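Side-chain contacts in regulator of nonsense transcripts 2 (Homo sapiens, PDB 4CEM), which acts in nonsense-mediated decay of messenger RNA as the factor UPF2, a protein with three MIF4G domains: residues Gln33-Ser38 / Leu112-Tyr117; Glu88-Ile93 / Ala118-Ser123; Ala134-Lys139 / Tyr172-Asn177; Phe152-Thr157 / Arg197-Asp202. All coordinates share one frame; numbering follows the deposited sequence.

How the contacts relate
Contacts 1, 2 and 4 are buried, whereas contact 3 lies partly at the surface, and their chemistry follows that division. Contact 1 lays a loop methyl against a helix end; contact 2 is an aliphatic-aromatic cluster; contact 4 pairs a methyl with a sulfur beside largely buried acids held by arginines; contact 3 rests on a lysine among polar side chains. Contacts 2 and 3 use the two ends of helix 120-137, their centres about 21 Å apart. Contact 1 touches contact 2 where F113 packs on F120, and contact 2 reaches contact 4 through I93 and F152. Contact 4 lies nearest the centre of the chain, about 6 Å from it, centre to centre.

Contact 1 of 4, residues Gln33-Ser38 / Leu112-Tyr117; sequences QNAPDS and LFHQRY
A35 lays its methyl group against H114 and Q115 in the last turn of helix 103-116, joining the loop that follows helix 6-33 to helix 103-116. The apolar part of the contact converges on that one carbon. A35 CB lies 4.0 Å from Q115 CA and 4.1 Å from Q115 CG, resting on the root of the glutamine rather than its amide. A35 CB is also 4.0 Å from H114 NE2, approaching the imidazole obliquely. H114 can bring its ring to the methyl because CG stands anti to the backbone N (chi1 173°), which swings the imidazole toward the loop.

The polar interactions flank the methyl and involve the residues just before and after 33-38. H114 NE2 is hydrogen-bonded to the carbonyl O of N32, and Q115 NE2 to the side-chain OD1 of the same residue, while R39 NH2 binds H114 O. Within the loop, S38 N donates to A35 O at 3.0 Å, closing a turn.

The chemistry thus divides the work: the alanine supplies a small apolar surface that fits close to the helix backbone, and hydrogen bonds from H114 and Q115 to N32 tie down the polar ends beside it.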
loop_
_atom_site.group_PDB
_atom_site.type_symbol
_atom_site.label_atom_id
_atom_site.label_comp_id
_atom_site.label_asym_id
_atom_site.label_seq_id
_atom_site.Cartn_x
_atom_site.Cartn_y
_atom_site.Cartn_z
ATOM N N GLN A 33 20.671 -0.198 -4.514
ATOM C CA GLN A 33 21.327 0.996 -5.031
ATOM C C GLN A 33 22.756 0.699 -5.469
ATOM O O GLN A 33 23.244 1.292 -6.432
ATOM C CB GLN A 33 21.331 2.103 -3.981
ATOM C CG GLN A 33 19.948 2.625 -3.652
ATOM C CD GLN A 33 19.984 3.854 -2.771
ATOM O OE1 GLN A 33 20.879 4.018 -1.943
ATOM N NE2 GLN A 33 19.005 4.729 -2.949
ATOM N N ASN A 34 23.418 -0.226 -4.775
ATOM C CA ASN A 34 24.807 -0.585 -5.089
ATOM C C ASN A 34 24.954 -1.654 -6.184
ATOM O O ASN A 34 26.061 -1.982 -6.578
ATOM C CB ASN A 34 25.521 -1.051 -3.820
ATOM C CG ASN A 34 27.000 -0.727 -3.829
ATOM O OD1 ASN A 34 27.389 0.426 -4.002
ATOM N ND2 ASN A 34 27.831 -1.735 -3.620
ATOM N N ALA A 35 23.836 -2.171 -6.687
ATOM C CA ALA A 35 23.827 -3.255 -7.684
ATOM C C ALA A 35 24.678 -3.045 -8.947
ATOM O O ALA A 35 25.382 -3.963 -9.372
ATOM C CB ALA A 35 22.390 -3.560 -8.095
ATOM N N PRO A 36 24.606 -1.855 -9.567
ATOM C CA PRO A 36 25.239 -1.701 -10.874
ATOM C C PRO A 36 26.673 -2.188 -10.923
ATOM O O PRO A 36 27.025 -3.012 -11.773
ATOM C CB PRO A 36 25.187 -0.195 -11.112
ATOM C CG PRO A 36 23.980 0.246 -10.372
ATOM C CD PRO A 36 23.916 -0.622 -9.151
ATOM N N ASP A 37 27.480 -1.715 -9.985
ATOM C CA ASP A 37 28.918 -1.927 -10.051
ATOM C C ASP A 37 29.316 -3.396 -9.949
ATOM O O ASP A 37 30.442 -3.737 -10.292
ATOM C CB ASP A 37 29.629 -1.104 -8.976
ATOM C CG ASP A 37 29.294 0.377 -9.063
ATOM O OD1 ASP A 37 29.410 0.955 -10.167
ATOM O OD2 ASP A 37 28.904 0.957 -8.025
ATOM N N SER A 38 28.411 -4.262 -9.492
ATOM C CA SER A 38 28.726 -5.687 -9.382
ATOM C C SER A 38 27.614 -6.636 -9.872
ATOM O O SER A 38 27.280 -7.610 -9.197
ATOM C CB SER A 38 29.118 -6.025 -7.939
ATOM O OG SER A 38 27.974 -6.205 -7.128
ATOM N N LEU A 112 16.422 -9.694 -6.429
ATOM C CA LEU A 112 17.357 -10.628 -7.058
ATOM C C LEU A 112 17.442 -10.355 -8.569
ATOM O O LEU A 112 18.523 -10.391 -9.150
ATOM C CB LEU A 112 16.967 -12.080 -6.788
ATOM C CG LEU A 112 16.955 -12.582 -5.340
ATOM C CD1 LEU A 112 16.400 -13.999 -5.301
ATOM C CD2 LEU A 112 18.341 -12.530 -4.723
ATOM N N PHE A 113 16.305 -10.069 -9.195
ATOM C CA PHE A 113 16.273 -9.679 -10.613
ATOM C C PHE A 113 17.085 -8.415 -10.826
ATOM O O PHE A 113 18.003 -8.380 -11.638
ATOM C CB PHE A 113 14.834 -9.428 -11.088
ATOM C CG PHE A 113 14.166 -10.633 -11.692
ATOM C CD1 PHE A 113 14.456 -11.020 -12.997
ATOM C CD2 PHE A 113 13.243 -11.373 -10.968
ATOM C CE1 PHE A 113 13.840 -12.121 -13.566
ATOM C CE2 PHE A 113 12.625 -12.478 -11.530
ATOM C CZ PHE A 113 12.923 -12.853 -12.831
ATOM N N HIS A 114 16.734 -7.380 -10.073
ATOM C CA HIS A 114 17.394 -6.087 -10.182
ATOM C C HIS A 114 18.873 -6.191 -9.998
ATOM O O HIS A 114 19.620 -5.571 -10.735
ATOM C CB HIS A 114 16.824 -5.120 -9.160
ATOM C CG HIS A 114 17.556 -3.803 -9.098
ATOM N ND1 HIS A 114 17.592 -2.949 -10.132
ATOM C CD2 HIS A 114 18.291 -3.212 -8.068
ATOM C CE1 HIS A 114 18.314 -1.866 -9.788
ATOM N NE2 HIS A 114 18.740 -2.033 -8.522
ATOM N N GLN A 115 19.311 -6.990 -9.026
ATOM C CA GLN A 115 20.739 -7.113 -8.715
ATOM C C GLN A 115 21.504 -7.917 -9.769
ATOM O O GLN A 115 22.727 -7.791 -9.877
ATOM C CB GLN A 115 20.958 -7.715 -7.319
ATOM C CG GLN A 115 20.626 -6.764 -6.175
ATOM C CD GLN A 115 20.405 -7.476 -4.844
ATOM O OE1 GLN A 115 21.148 -8.386 -4.484
ATOM N NE2 GLN A 115 19.390 -7.052 -4.104
ATOM N N ARG A 116 20.798 -8.738 -10.539
ATOM C CA ARG A 116 21.441 -9.524 -11.584
ATOM C C ARG A 116 21.340 -8.890 -12.977
ATOM O O ARG A 116 22.294 -8.976 -13.743
ATOM C CB ARG A 116 20.868 -10.936 -11.616
ATOM C CG ARG A 116 21.681 -11.894 -12.470
ATOM C CD ARG A 116 21.348 -13.337 -12.147
ATOM N NE ARG A 116 22.051 -13.821 -10.961
ATOM C CZ ARG A 116 21.967 -15.067 -10.495
ATOM N NH1 ARG A 116 21.202 -15.974 -11.104
ATOM N NH2 ARG A 116 22.649 -15.416 -9.412
ATOM N N TYR A 117 20.205 -8.249 -13.276
ATOM C CA TYR A 117 19.883 -7.764 -14.625
ATOM C C TYR A 117 19.580 -6.262 -14.717
ATOM O O TYR A 117 18.578 -5.786 -14.179
ATOM C CB TYR A 117 18.664 -8.517 -15.158
ATOM C CG TYR A 117 18.794 -10.020 -15.105
ATOM C CD1 TYR A 117 19.499 -10.713 -16.085
ATOM C CD2 TYR A 117 18.192 -10.755 -14.094
ATOM C CE1 TYR A 117 19.610 -12.093 -16.050
ATOM C CE2 TYR A 117 18.300 -12.136 -14.056
ATOM C CZ TYR A 117 19.010 -12.794 -15.035
ATOM O OH TYR A 117 19.123 -14.154 -14.998
#

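Contact 2 of 4, residues Glu88-Ile93 / Ala118-Ser123; sequences EAVASI and ADFAPS
V90 and I93, one turn apart on helix 86-95, present their branches to the F120 ring at the start of helix 120-137. The close side of the contact is wholly apolar. V90 CG2 stands 3.7 Å from F120 CE1 at an oblique angle to the ring, while I93 CD1 meets the ring edge near its plane, 3.8 Å from F120 CZ. F120 swings its ring to helix 86-95 through a first torsion of -173°, which sets CG opposite the backbone N, and there the ring also stacks with F113 of the intervening helix 103-116. This layering of helices that follow one another in the chain is characteristic of the MIF4G domain, an all-helical fold of HEAT-like architecture.

Toward the more exposed side, packing gives way to mixed chemistry. S123 offers its CB to V90 CG2 at 3.8 Å, and V90 CG1 lies 3.7 Å from the backbone O of S123. An alanine in place of V90 removes both branches, which would probably open a gap beside F120 CE1 and S123 CB and let the ring shift. The S123 hydroxyl takes no part in this packing and turns back to its own segment, donating to D119 O.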
loop_
_atom_site.group_PDB
_atom_site.type_symbol
_atom_site.label_atom_id
_atom_site.label_comp_id
_atom_site.label_asym_id
_atom_site.label_seq_id
_atom_site.Cartn_x
_atom_site.Cartn_y
_atom_site.Cartn_z
ATOM N N GLU A 88 8.822 -10.622 -19.991
ATOM C CA GLU A 88 7.802 -11.617 -19.633
ATOM C C GLU A 88 7.701 -11.766 -18.115
ATOM O O GLU A 88 6.603 -11.773 -17.556
ATOM C CB GLU A 88 8.113 -12.983 -20.268
ATOM C CG GLU A 88 8.203 -12.986 -21.793
ATOM C CD GLU A 88 9.604 -12.679 -22.322
ATOM O OE1 GLU A 88 10.164 -11.603 -22.000
ATOM O OE2 GLU A 88 10.154 -13.520 -23.068
ATOM N N ALA A 89 8.858 -11.870 -17.461
ATOM C CA ALA A 89 8.937 -11.981 -16.006
ATOM C C ALA A 89 8.351 -10.747 -15.326
ATOM O O ALA A 89 7.611 -10.855 -14.353
ATOM C CB ALA A 89 10.378 -12.189 -15.572
ATOM N N VAL A 90 8.677 -9.573 -15.848
ATOM C CA VAL A 90 8.107 -8.334 -15.339
ATOM C C VAL A 90 6.577 -8.363 -15.431
ATOM O O VAL A 90 5.886 -7.980 -14.487
ATOM C CB VAL A 90 8.676 -7.119 -16.095
ATOM C CG1 VAL A 90 7.837 -5.879 -15.839
ATOM C CG2 VAL A 90 10.125 -6.882 -15.693
ATOM N N ALA A 91 6.052 -8.843 -16.556
ATOM C CA ALA A 91 4.602 -8.904 -16.776
ATOM C C ALA A 91 3.903 -9.812 -15.763
ATOM O O ALA A 91 2.866 -9.446 -15.217
ATOM C CB ALA A 91 4.299 -9.358 -18.197
ATOM N N SER A 92 4.468 -10.993 -15.519
ATOM C CA SER A 92 3.947 -11.903 -14.488
ATOM C C SER A 92 3.898 -11.213 -13.122
ATOM O O SER A 92 2.889 -11.251 -12.431
ATOM C CB SER A 92 4.815 -13.158 -14.395
ATOM O OG SER A 92 4.789 -13.891 -15.607
ATOM N N ILE A 93 4.998 -10.565 -12.757
ATOM C CA ILE A 93 5.118 -9.859 -11.477
ATOM C C ILE A 93 4.060 -8.760 -11.322
ATOM O O ILE A 93 3.441 -8.644 -10.269
ATOM C CB ILE A 93 6.539 -9.261 -11.300
ATOM C CG1 ILE A 93 7.569 -10.378 -11.098
ATOM C CG2 ILE A 93 6.586 -8.287 -10.133
ATOM C CD1 ILE A 93 9.002 -9.934 -11.279
ATOM N N ALA A 118 20.424 -5.537 -15.449
ATOM C CA ALA A 118 20.236 -4.102 -15.695
ATOM C C ALA A 118 18.902 -3.742 -16.346
ATOM O O ALA A 118 18.371 -2.667 -16.094
ATOM C CB ALA A 118 21.388 -3.560 -16.529
ATOM N N ASP A 119 18.349 -4.633 -17.163
ATOM C CA ASP A 119 17.081 -4.364 -17.860
ATOM C C ASP A 119 15.848 -4.413 -16.979
ATOM O O ASP A 119 14.768 -4.005 -17.413
ATOM C CB ASP A 119 16.856 -5.378 -18.988
ATOM C CG ASP A 119 17.830 -5.220 -20.115
ATOM O OD1 ASP A 119 18.652 -4.284 -20.062
ATOM O OD2 ASP A 119 17.780 -6.043 -21.056
ATOM N N PHE A 120 15.984 -4.925 -15.762
ATOM C CA PHE A 120 14.811 -5.202 -14.944
ATOM C C PHE A 120 14.052 -3.953 -14.520
ATOM O O PHE A 120 12.860 -3.834 -14.791
ATOM C CB PHE A 120 15.192 -6.016 -13.707
ATOM C CG PHE A 120 14.004 -6.485 -12.912
ATOM C CD1 PHE A 120 13.149 -7.454 -13.429
ATOM C CD2 PHE A 120 13.731 -5.956 -11.660
ATOM C CE1 PHE A 120 12.048 -7.888 -12.712
ATOM C CE2 PHE A 120 12.629 -6.387 -10.940
ATOM C CZ PHE A 120 11.787 -7.354 -11.465
ATOM N N ALA A 121 14.740 -3.030 -13.855
ATOM C CA ALA A 121 14.071 -1.866 -13.248
ATOM C C ALA A 121 13.318 -1.021 -14.274
ATOM O O ALA A 121 12.146 -0.709 -14.060
ATOM C CB ALA A 121 15.058 -1.008 -12.462
ATOM N N PRO A 122 13.975 -0.664 -15.400
ATOM C CA PRO A 122 13.293 0.093 -16.471
ATOM C C PRO A 122 12.051 -0.614 -17.035
ATOM O O PRO A 122 11.009 0.022 -17.217
ATOM C CB PRO A 122 14.369 0.220 -17.547
ATOM C CG PRO A 122 15.663 0.080 -16.820
ATOM C CD PRO A 122 15.389 -0.917 -15.732
ATOM N N SER A 123 12.155 -1.919 -17.278
ATOM C CA SER A 123 10.995 -2.718 -17.697
ATOM C C SER A 123 9.887 -2.739 -16.649
ATOM O O SER A 123 8.719 -2.516 -16.982
ATOM C CB SER A 123 11.412 -4.151 -18.003
ATOM O OG SER A 123 12.637 -4.162 -18.716
#

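Contact 3 of 4, residues Ala134-Lys139 / Tyr172-Asn177; sequences ARKEEK and YEQLKN
K136 and N177 mark the closest approach of the two backbones, yet their CA atoms are 9.4 Å apart, so side chains must span the gap. Segment 134-139 carries the final part of helix 120-137 into the loop that follows; E138 N still donates to A134 O at 3.3 Å. Segment 172-177 is continuous helix within 164-181, with K176 N bonded to Y172 O at 2.9 Å.

K136 does the reaching. Its extended chain carries CE across to the other helix, and the bend at the last torsion (chi4 147°) sets only where NZ lies. The lysine meets N177 at about a right angle: N177 OD1 touches the methylene K136 CE at 3.1 Å, with K136 NZ farther off at 3.6 Å and no hydrogen bond assigned. E173, one turn earlier, places OE2 4.3 Å from K136 NZ, opposite charges beyond salt-bridge distance. Q174 NE2 lies 4.2 Å from K136 NZ, two donor groups side by side with no bond between them; the Q174 side chain also touches L150 of helix 143-158. Back on its own segment, R135 NH1 forms a long salt bridge with E138 OE1 at 3.7 Å.

The link between the two helices is polar and loosely held: the lysine probably gains some electrostatic steadying from the E173 carboxylate and the N177 oxygen, but its aliphatic chain crosses the gap at the exposed surface.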
loop_
_atom_site.group_PDB
_atom_site.type_symbol
_atom_site.label_atom_id
_atom_site.label_comp_id
_atom_site.label_asym_id
_atom_site.label_seq_id
_atom_site.Cartn_x
_atom_site.Cartn_y
_atom_site.Cartn_z
ATOM N N ALA A 134 -3.982 1.101 -18.661
ATOM C CA ALA A 134 -5.081 0.160 -18.866
ATOM C C ALA A 134 -6.212 0.354 -17.857
ATOM O O ALA A 134 -7.379 0.272 -18.217
ATOM C CB ALA A 134 -4.565 -1.267 -18.809
ATOM N N ARG A 135 -5.863 0.613 -16.598
ATOM C CA ARG A 135 -6.859 0.839 -15.548
ATOM C C ARG A 135 -7.721 2.065 -15.801
ATOM O O ARG A 135 -8.938 1.994 -15.683
ATOM C CB ARG A 135 -6.189 1.016 -14.183
ATOM C CG ARG A 135 -5.757 -0.277 -13.517
ATOM C CD ARG A 135 -5.846 -0.171 -11.999
ATOM N NE ARG A 135 -5.636 -1.463 -11.348
ATOM C CZ ARG A 135 -6.509 -2.472 -11.353
ATOM N NH1 ARG A 135 -7.681 -2.373 -11.981
ATOM N NH2 ARG A 135 -6.204 -3.598 -10.725
ATOM N N LYS A 136 -7.077 3.181 -16.138
ATOM C CA LYS A 136 -7.747 4.492 -16.237
ATOM C C LYS A 136 -9.001 4.546 -17.129
ATOM O O LYS A 136 -9.894 5.356 -16.876
ATOM C CB LYS A 136 -6.743 5.588 -16.655
ATOM C CG LYS A 136 -6.092 6.291 -15.469
ATOM C CD LYS A 136 -4.767 6.964 -15.815
ATOM C CE LYS A 136 -4.144 7.620 -14.584
ATOM N NZ LYS A 136 -2.652 7.600 -14.576
ATOM N N GLU A 137 -9.075 3.696 -18.156
ATOM C CA GLU A 137 -10.232 3.685 -19.071
ATOM C C GLU A 137 -11.043 2.372 -19.073
ATOM O O GLU A 137 -12.185 2.351 -19.538
ATOM C CB GLU A 137 -9.782 4.086 -20.478
ATOM C CG GLU A 137 -9.591 5.593 -20.607
ATOM C CD GLU A 137 -8.525 5.991 -21.610
ATOM O OE1 GLU A 137 -8.440 5.353 -22.679
ATOM O OE2 GLU A 137 -7.779 6.957 -21.330
ATOM N N GLU A 138 -10.456 1.293 -18.556
ATOM C CA GLU A 138 -11.228 0.137 -18.095
ATOM C C GLU A 138 -12.115 0.617 -16.945
ATOM O O GLU A 138 -11.702 1.461 -16.147
ATOM C CB GLU A 138 -10.288 -0.968 -17.606
ATOM C CG GLU A 138 -10.951 -2.122 -16.858
ATOM C CD GLU A 138 -10.303 -2.396 -15.509
ATOM O OE1 GLU A 138 -9.054 -2.461 -15.437
ATOM O OE2 GLU A 138 -11.045 -2.532 -14.513
ATOM N N LYS A 139 -13.333 0.092 -16.860
ATOM C CA LYS A 139 -14.262 0.505 -15.811
ATOM C C LYS A 139 -14.648 -0.667 -14.913
ATOM O O LYS A 139 -14.287 -1.814 -15.188
ATOM C CB LYS A 139 -15.464 1.230 -16.426
ATOM C CG LYS A 139 -15.123 2.675 -16.783
ATOM C CD LYS A 139 -15.986 3.244 -17.899
ATOM C CE LYS A 139 -15.435 4.579 -18.383
ATOM N NZ LYS A 139 -16.212 5.127 -19.528
ATOM N N TYR A 172 2.999 9.336 -6.434
ATOM C CA TYR A 172 2.282 10.615 -6.377
ATOM C C TYR A 172 1.152 10.628 -7.395
ATOM O O TYR A 172 0.019 10.975 -7.069
ATOM C CB TYR A 172 3.232 11.793 -6.638
ATOM C CG TYR A 172 2.663 13.142 -6.244
ATOM C CD1 TYR A 172 2.649 13.545 -4.911
ATOM C CD2 TYR A 172 2.141 14.016 -7.199
ATOM C CE1 TYR A 172 2.128 14.775 -4.535
ATOM C CE2 TYR A 172 1.619 15.249 -6.831
ATOM C CZ TYR A 172 1.614 15.625 -5.495
ATOM O OH TYR A 172 1.105 16.845 -5.102
ATOM N N GLU A 173 1.473 10.233 -8.625
ATOM C CA GLU A 173 0.484 10.122 -9.695
ATOM C C GLU A 173 -0.744 9.322 -9.287
ATOM O O GLU A 173 -1.871 9.786 -9.459
ATOM C CB GLU A 173 1.095 9.471 -10.942
ATOM C CG GLU A 173 1.367 10.424 -12.096
ATOM C CD GLU A 173 1.257 9.727 -13.443
ATOM O OE1 GLU A 173 1.782 8.598 -13.583
ATOM O OE2 GLU A 173 0.625 10.303 -14.353
ATOM N N GLN A 174 -0.534 8.121 -8.757
ATOM C CA GLN A 174 -1.659 7.241 -8.458
ATOM C C GLN A 174 -2.441 7.742 -7.257
ATOM O O GLN A 174 -3.648 7.533 -7.182
ATOM C CB GLN A 174 -1.206 5.798 -8.231
ATOM C CG GLN A 174 -0.308 5.223 -9.317
ATOM C CD GLN A 174 -0.735 5.607 -10.725
ATOM O OE1 GLN A 174 0.053 6.164 -11.503
ATOM N NE2 GLN A 174 -1.990 5.324 -11.056
ATOM N N LEU A 175 -1.759 8.404 -6.325
ATOM C CA LEU A 175 -2.431 8.993 -5.160
ATOM C C LEU A 175 -3.347 10.140 -5.564
ATOM O O LEU A 175 -4.480 10.234 -5.085
ATOM C CB LEU A 175 -1.425 9.494 -4.107
ATOM C CG LEU A 175 -1.266 8.725 -2.787
ATOM C CD1 LEU A 175 -0.794 9.684 -1.703
ATOM C CD2 LEU A 175 -2.550 8.040 -2.342
ATOM N N LYS A 176 -2.843 11.019 -6.428
ATOM C CA LYS A 176 -3.649 12.107 -6.986
ATOM C C LYS A 176 -5.000 11.604 -7.486
ATOM O O LYS A 176 -6.022 12.234 -7.235
ATOM C CB LYS A 176 -2.910 12.825 -8.130
ATOM C CG LYS A 176 -2.420 14.228 -7.789
ATOM C CD LYS A 176 -2.170 15.068 -9.040
ATOM C CE LYS A 176 -2.238 16.563 -8.744
ATOM N NZ LYS A 176 -2.592 17.374 -9.947
ATOM N N ASN A 177 -5.001 10.470 -8.182
ATOM C CA ASN A 177 -6.236 9.922 -8.743
ATOM C C ASN A 177 -7.226 9.522 -7.660
ATOM O O ASN A 177 -8.427 9.786 -7.776
ATOM C CB ASN A 177 -5.942 8.727 -9.651
ATOM C CG ASN A 177 -5.140 9.112 -10.878
ATOM O OD1 ASN A 177 -4.542 8.261 -11.527
ATOM N ND2 ASN A 177 -5.112 10.402 -11.193
#

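Contact 4 of 4, residues Phe152-Thr157 / Arg197-Asp202; sequences FIAELT and RHCGDD
Helix-to-helix packing near the centre of this all-helical chain, among the helices of its MIF4G domain, brings A154 of helix 143-158 against C199 of helix 189-204. The CA atoms of A154 and C199 are 6.6 Å apart, a spacing that small side chains permit. A154 CB points at the cysteine and lies 3.4 Å from C199 SG and 3.8 Å from C199 CB, so methyl and thiol meet directly. C199 turns SG anti to its carbonyl carbon (chi1 -51°), placing the sulfur against A154 CB, with the E155 carboxylate to one side.

E155 lies alongside. Its chain folds at chi2 (-57°), which leaves E155 OE2 4.2 Å from C199 SG, but the main partner of that oxygen is R25 of helix 6-33, through a salt bridge. R25 also bridges to D201 and D202, and R21 to D201. Just after C199 the helix is kinked: the backbone N atoms of D201 and D202 lack bonds to the preceding turn, and D202 N instead donates to D201 OD1 at 2.8 Å.

A small apolar pairing therefore sits beside a cluster of largely buried acids, E155, D201 and D202, whose like charges are probably tolerated because arginines of the N-terminal helix balance them.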
loop_
_atom_site.group_PDB
_atom_site.type_symbol
_atom_site.label_atom_id
_atom_site.label_comp_id
_atom_site.label_asym_id
_atom_site.label_seq_id
_atom_site.Cartn_x
_atom_site.Cartn_y
_atom_site.Cartn_z
ATOM N N PHE A 152 2.968 -2.119 -3.164
ATOM C CA PHE A 152 4.052 -2.778 -3.882
ATOM C C PHE A 152 4.978 -1.727 -4.509
ATOM O O PHE A 152 6.171 -1.720 -4.221
ATOM C CB PHE A 152 3.474 -3.726 -4.935
ATOM C CG PHE A 152 4.461 -4.733 -5.509
ATOM C CD1 PHE A 152 5.814 -4.739 -5.174
ATOM C CD2 PHE A 152 4.007 -5.692 -6.412
ATOM C CE1 PHE A 152 6.677 -5.665 -5.730
ATOM C CE2 PHE A 152 4.871 -6.616 -6.968
ATOM C CZ PHE A 152 6.206 -6.603 -6.625
ATOM N N ILE A 153 4.442 -0.817 -5.325
ATOM C CA ILE A 153 5.300 0.211 -5.946
ATOM C C ILE A 153 5.965 1.113 -4.899
ATOM O O ILE A 153 7.095 1.597 -5.116
ATOM C CB ILE A 153 4.582 1.063 -7.025
ATOM C CG1 ILE A 153 3.476 1.921 -6.422
ATOM C CG2 ILE A 153 4.032 0.177 -8.143
ATOM C CD1 ILE A 153 2.824 2.834 -7.434
ATOM N N ALA A 154 5.276 1.313 -3.769
ATOM C CA ALA A 154 5.863 1.986 -2.595
ATOM C C ALA A 154 7.129 1.274 -2.105
ATOM O O ALA A 154 8.184 1.892 -2.041
ATOM C CB ALA A 154 4.851 2.089 -1.470
ATOM N N GLU A 155 7.040 -0.019 -1.790
ATOM C CA GLU A 155 8.232 -0.756 -1.349
ATOM C C GLU A 155 9.330 -0.706 -2.391
ATOM O O GLU A 155 10.489 -0.434 -2.063
ATOM C CB GLU A 155 7.936 -2.228 -1.035
ATOM C CG GLU A 155 7.359 -2.488 0.345
ATOM C CD GLU A 155 8.229 -1.990 1.486
ATOM O OE1 GLU A 155 9.469 -1.960 1.373
ATOM O OE2 GLU A 155 7.654 -1.635 2.517
ATOM N N LEU A 156 8.966 -0.971 -3.646
ATOM C CA LEU A 156 9.948 -0.998 -4.728
ATOM C C LEU A 156 10.731 0.312 -4.811
ATOM O O LEU A 156 11.895 0.323 -5.220
ATOM C CB LEU A 156 9.277 -1.293 -6.073
ATOM C CG LEU A 156 8.813 -2.732 -6.295
ATOM C CD1 LEU A 156 7.921 -2.796 -7.519
ATOM C CD2 LEU A 156 10.013 -3.648 -6.441
ATOM N N THR A 157 10.094 1.415 -4.434
ATOM C CA THR A 157 10.793 2.683 -4.360
ATOM C C THR A 157 11.659 2.717 -3.092
ATOM O O THR A 157 12.862 2.939 -3.163
ATOM C CB THR A 157 9.807 3.870 -4.407
ATOM O OG1 THR A 157 8.858 3.667 -5.465
ATOM C CG2 THR A 157 10.546 5.181 -4.627
ATOM N N ARG A 197 -0.561 2.785 6.572
ATOM C CA ARG A 197 -0.126 1.747 7.500
ATOM C C ARG A 197 1.258 1.183 7.149
ATOM O O ARG A 197 2.134 1.121 8.001
ATOM C CB ARG A 197 -1.176 0.624 7.554
ATOM C CG ARG A 197 -0.694 -0.680 8.182
ATOM C CD ARG A 197 -1.833 -1.532 8.733
ATOM N NE ARG A 197 -2.611 -0.797 9.736
ATOM C CZ ARG A 197 -3.859 -0.339 9.582
ATOM N NH1 ARG A 197 -4.549 -0.544 8.458
ATOM N NH2 ARG A 197 -4.431 0.330 10.581
ATOM N N HIS A 198 1.453 0.794 5.892
ATOM C CA HIS A 198 2.655 0.070 5.485
ATOM C C HIS A 198 3.814 0.945 5.132
ATOM O O HIS A 198 4.930 0.645 5.528
ATOM C CB HIS A 198 2.344 -0.880 4.333
ATOM C CG HIS A 198 1.507 -2.072 4.746
ATOM N ND1 HIS A 198 2.044 -3.164 5.322
ATOM C CD2 HIS A 198 0.129 -2.301 4.673
ATOM C CE1 HIS A 198 1.066 -4.051 5.597
ATOM N NE2 HIS A 198 -0.104 -3.520 5.198
ATOM N N CYS A 199 3.570 2.033 4.400
ATOM C CA CYS A 199 4.654 2.827 3.791
ATOM C C CYS A 199 4.683 4.315 4.166
ATOM O O CYS A 199 5.633 5.026 3.811
ATOM C CB CYS A 199 4.577 2.694 2.268
ATOM S SG CYS A 199 4.490 0.974 1.701
ATOM N N GLY A 200 3.651 4.782 4.870
ATOM C CA GLY A 200 3.532 6.190 5.234
ATOM C C GLY A 200 4.682 6.733 6.067
ATOM O O GLY A 200 4.978 7.932 6.024
ATOM N N ASP A 201 5.326 5.869 6.840
ATOM C CA ASP A 201 6.467 6.297 7.634
ATOM C C ASP A 201 7.548 6.860 6.715
ATOM O O ASP A 201 7.950 8.006 6.862
ATOM C CB ASP A 201 7.008 5.174 8.556
ATOM C CG ASP A 201 7.056 3.779 7.881
ATOM O OD1 ASP A 201 6.959 3.666 6.628
ATOM O OD2 ASP A 201 7.199 2.784 8.632
ATOM N N ASP A 202 7.966 6.070 5.738
ATOM C CA ASP A 202 9.070 6.445 4.860
ATOM C C ASP A 202 8.661 7.323 3.677
ATOM O O ASP A 202 9.420 8.214 3.292
ATOM C CB ASP A 202 9.788 5.195 4.363
ATOM C CG ASP A 202 10.699 4.596 5.413
ATOM O OD1 ASP A 202 11.470 5.352 6.026
ATOM O OD2 ASP A 202 10.663 3.367 5.619
#